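Local coordinates for FrnE protein (Deinococcus radiodurans, PDB 5CO3), which probably acts as a cytoplasmic disulfide oxidoreductase of the DsbA-like thioredoxin family, at residues 51-56 / 108-113. Numbering follows the deposited sequence.
With GOL (glycerol), chain B.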
loop_
_atom_site.group_PDB
_atom_site.type_symbol
_atom_site.label_atom_id
_atom_site.label_comp_id
_atom_site.label_asym_id
_atom_site.label_seq_id
_atom_site.Cartn_x
_atom_site.Cartn_y
_atom_site.Cartn_z
ATOM N N SER A 51 -3.612 -4.927 -3.921
ATOM C CA SER A 51 -2.422 -5.763 -4.000
ATOM C C SER A 51 -1.580 -5.451 -5.222
ATOM O O SER A 51 -2.097 -5.254 -6.323
ATOM C CB SER A 51 -2.811 -7.241 -4.015
ATOM O OG SER A 51 -3.685 -7.548 -2.950
ATOM N N PHE A 52 -0.271 -5.419 -5.011
ATOM C CA PHE A 52 0.688 -5.284 -6.089
ATOM C C PHE A 52 1.901 -6.111 -5.692
ATOM O O PHE A 52 2.331 -6.061 -4.535
ATOM C CB PHE A 52 1.069 -3.825 -6.315
ATOM C CG PHE A 52 1.854 -3.583 -7.575
ATOM C CD1 PHE A 52 3.219 -3.814 -7.610
ATOM C CD2 PHE A 52 1.232 -3.094 -8.715
ATOM C CE1 PHE A 52 3.945 -3.579 -8.758
ATOM C CE2 PHE A 52 1.954 -2.854 -9.865
ATOM C CZ PHE A 52 3.315 -3.105 -9.886
ATOM N N GLU A 53 2.413 -6.894 -6.634
ATOM C CA GLU A 53 3.622 -7.671 -6.410
ATOM C C GLU A 53 4.715 -7.199 -7.346
ATOM O O GLU A 53 4.558 -7.267 -8.564
ATOM C CB GLU A 53 3.361 -9.167 -6.620
ATOM C CG GLU A 53 2.816 -9.869 -5.387
ATOM C CD GLU A 53 2.476 -11.330 -5.645
ATOM O OE1 GLU A 53 3.339 -12.215 -5.436
ATOM O OE2 GLU A 53 1.332 -11.595 -6.071
ATOM N N LEU A 54 5.814 -6.712 -6.774
ATOM C CA LEU A 54 6.979 -6.349 -7.572
ATOM C C LEU A 54 7.426 -7.521 -8.424
ATOM O O LEU A 54 7.814 -7.349 -9.571
ATOM C CB LEU A 54 8.133 -5.899 -6.685
ATOM C CG LEU A 54 7.874 -4.677 -5.811
ATOM C CD1 LEU A 54 9.107 -4.396 -4.973
ATOM C CD2 LEU A 54 7.497 -3.486 -6.683
ATOM N N ASP A 55 7.368 -8.718 -7.852
ATOM C CA ASP A 55 7.805 -9.921 -8.547
ATOM C C ASP A 55 6.912 -11.102 -8.186
ATOM O O ASP A 55 7.208 -11.852 -7.255
ATOM C CB ASP A 55 9.266 -10.230 -8.203
ATOM C CG ASP A 55 9.823 -11.424 -8.977
ATOM O OD1 ASP A 55 9.185 -11.907 -9.946
ATOM O OD2 ASP A 55 10.929 -11.868 -8.608
ATOM N N PRO A 56 5.809 -11.263 -8.926
ATOM C CA PRO A 56 4.829 -12.327 -8.688
ATOM C C PRO A 56 5.451 -13.717 -8.827
ATOM O O PRO A 56 4.983 -14.666 -8.211
ATOM C CB PRO A 56 3.776 -12.092 -9.781
ATOM C CG PRO A 56 4.011 -10.703 -10.275
ATOM C CD PRO A 56 5.473 -10.454 -10.109
ATOM N N ASN A 108 8.364 -14.106 -1.213
ATOM C CA ASN A 108 7.221 -13.895 -2.105
ATOM C C ASN A 108 6.069 -13.359 -1.258
ATOM O O ASN A 108 5.787 -13.926 -0.210
ATOM C CB ASN A 108 6.836 -15.215 -2.804
ATOM C CG ASN A 108 5.702 -15.037 -3.805
ATOM O OD1 ASN A 108 4.563 -14.770 -3.424
ATOM N ND2 ASN A 108 6.010 -15.193 -5.094
ATOM N N THR A 109 5.411 -12.280 -1.698
ATOM C CA THR A 109 4.399 -11.598 -0.865
ATOM C C THR A 109 2.937 -11.943 -1.184
ATOM O O THR A 109 2.022 -11.313 -0.647
ATOM C CB THR A 109 4.552 -10.053 -0.952
ATOM O OG1 THR A 109 4.450 -9.618 -2.315
ATOM C CG2 THR A 109 5.905 -9.631 -0.384
ATOM N N PHE A 110 2.714 -12.958 -2.024
ATOM C CA PHE A 110 1.361 -13.310 -2.472
ATOM C C PHE A 110 0.432 -13.629 -1.293
ATOM O O PHE A 110 -0.683 -13.083 -1.200
ATOM C CB PHE A 110 1.424 -14.500 -3.443
ATOM C CG PHE A 110 0.114 -14.829 -4.126
ATOM C CD1 PHE A 110 -0.661 -13.837 -4.707
ATOM C CD2 PHE A 110 -0.308 -16.152 -4.242
ATOM C CE1 PHE A 110 -1.855 -14.150 -5.350
ATOM C CE2 PHE A 110 -1.499 -16.466 -4.893
ATOM C CZ PHE A 110 -2.267 -15.469 -5.453
ATOM N N LEU A 111 0.904 -14.479 -0.385
ATOM C CA LEU A 111 0.115 -14.907 0.768
ATOM C C LEU A 111 -0.139 -13.745 1.725
ATOM O O LEU A 111 -1.225 -13.633 2.292
ATOM C CB LEU A 111 0.811 -16.053 1.510
ATOM C CG LEU A 111 0.724 -17.444 0.892
ATOM C CD1 LEU A 111 1.701 -18.396 1.575
ATOM C CD2 LEU A 111 -0.713 -17.965 0.975
ATOM N N ALA A 112 0.865 -12.889 1.905
ATOM C CA ALA A 112 0.722 -11.692 2.718
ATOM C C ALA A 112 -0.367 -10.795 2.149
ATOM O O ALA A 112 -1.187 -10.269 2.895
ATOM C CB ALA A 112 2.040 -10.958 2.785
ATOM N N HIS A 113 -0.394 -10.629 0.828
ATOM C CA HIS A 113 -1.444 -9.823 0.208
ATOM C C HIS A 113 -2.810 -10.455 0.428
ATOM O O HIS A 113 -3.802 -9.747 0.613
ATOM C CB HIS A 113 -1.172 -9.622 -1.285
ATOM C CG HIS A 113 -0.135 -8.576 -1.559
ATOM N ND1 HIS A 113 -0.368 -7.229 -1.365
ATOM C CD2 HIS A 113 1.137 -8.676 -2.011
ATOM C CE1 HIS A 113 0.721 -6.550 -1.678
ATOM N NE2 HIS A 113 1.647 -7.404 -2.078
HETATM C C1 GOL B . -2.098 -4.310 0.235
HETATM O O1 GOL B . -0.977 -3.982 -0.558
HETATM C C2 GOL B . -3.115 -5.101 -0.585
HETATM O O2 GOL B . -2.803 -6.483 -0.736
HETATM C C3 GOL B . -4.514 -4.866 -0.026
HETATM O O3 GOL B . -5.428 -5.818 -0.518
HETATM O O HOH W 1 5.815 -11.733 -4.608
#
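Ser51 and His113 lie closest in the backbone, CA to CA 5.9 Å, and the two segments run in opposite directions from there, Glu53 beside Thr109 and Pro56 beside Asn108. Residues 51-56 leave the end of edge strand 45-51. Residues 108-113 turn into helix 110-121, with Thr109 at the N-cap position. Asn108 OD1 accepts from Phe110 N at 2.9 Å, closing an Asx turn. Asn108 ND2 bonds Ala58 O and reaches Pro56 O weakly at 3.3 Å. Glu53 reaches over the helix start. The carboxylate and Phe110 ring planes are 15° apart, with Glu53 OE2 3.3 Å from Phe110 CD1. OE2 is salt-bridged to Arg177, which also makes a cation-pi contact with Phe110. Glu53 OE1 accepts a hydrogen bond from a water that also donates to Asp55 O and accepts from Thr109 N, so the water ties the loop to the helix start. In this DsbA-like thioredoxin domain the contact joins the loop after edge strand 45-51 to the start of helix 110-121. The backbone N of Phe52 lies over one face of the His113 ring. CG anti to the carbonyl carbon (chi1 -78°) carries that ring toward residues 51-53. His113 NE2 hydrogen-bonds Asp19, which also holds Thr109 OG1 and Leu54 N. His113 ND1 and O2 of a glycerol, probably from the crystallisation liquor, are hydrogen-bonded at 2.6 Å, and the same O2 bonds Ser51 OG. Replacing His113 by alanine is likely to leave Asp19 without one of its partners and open a gap beside the backbone of Phe52.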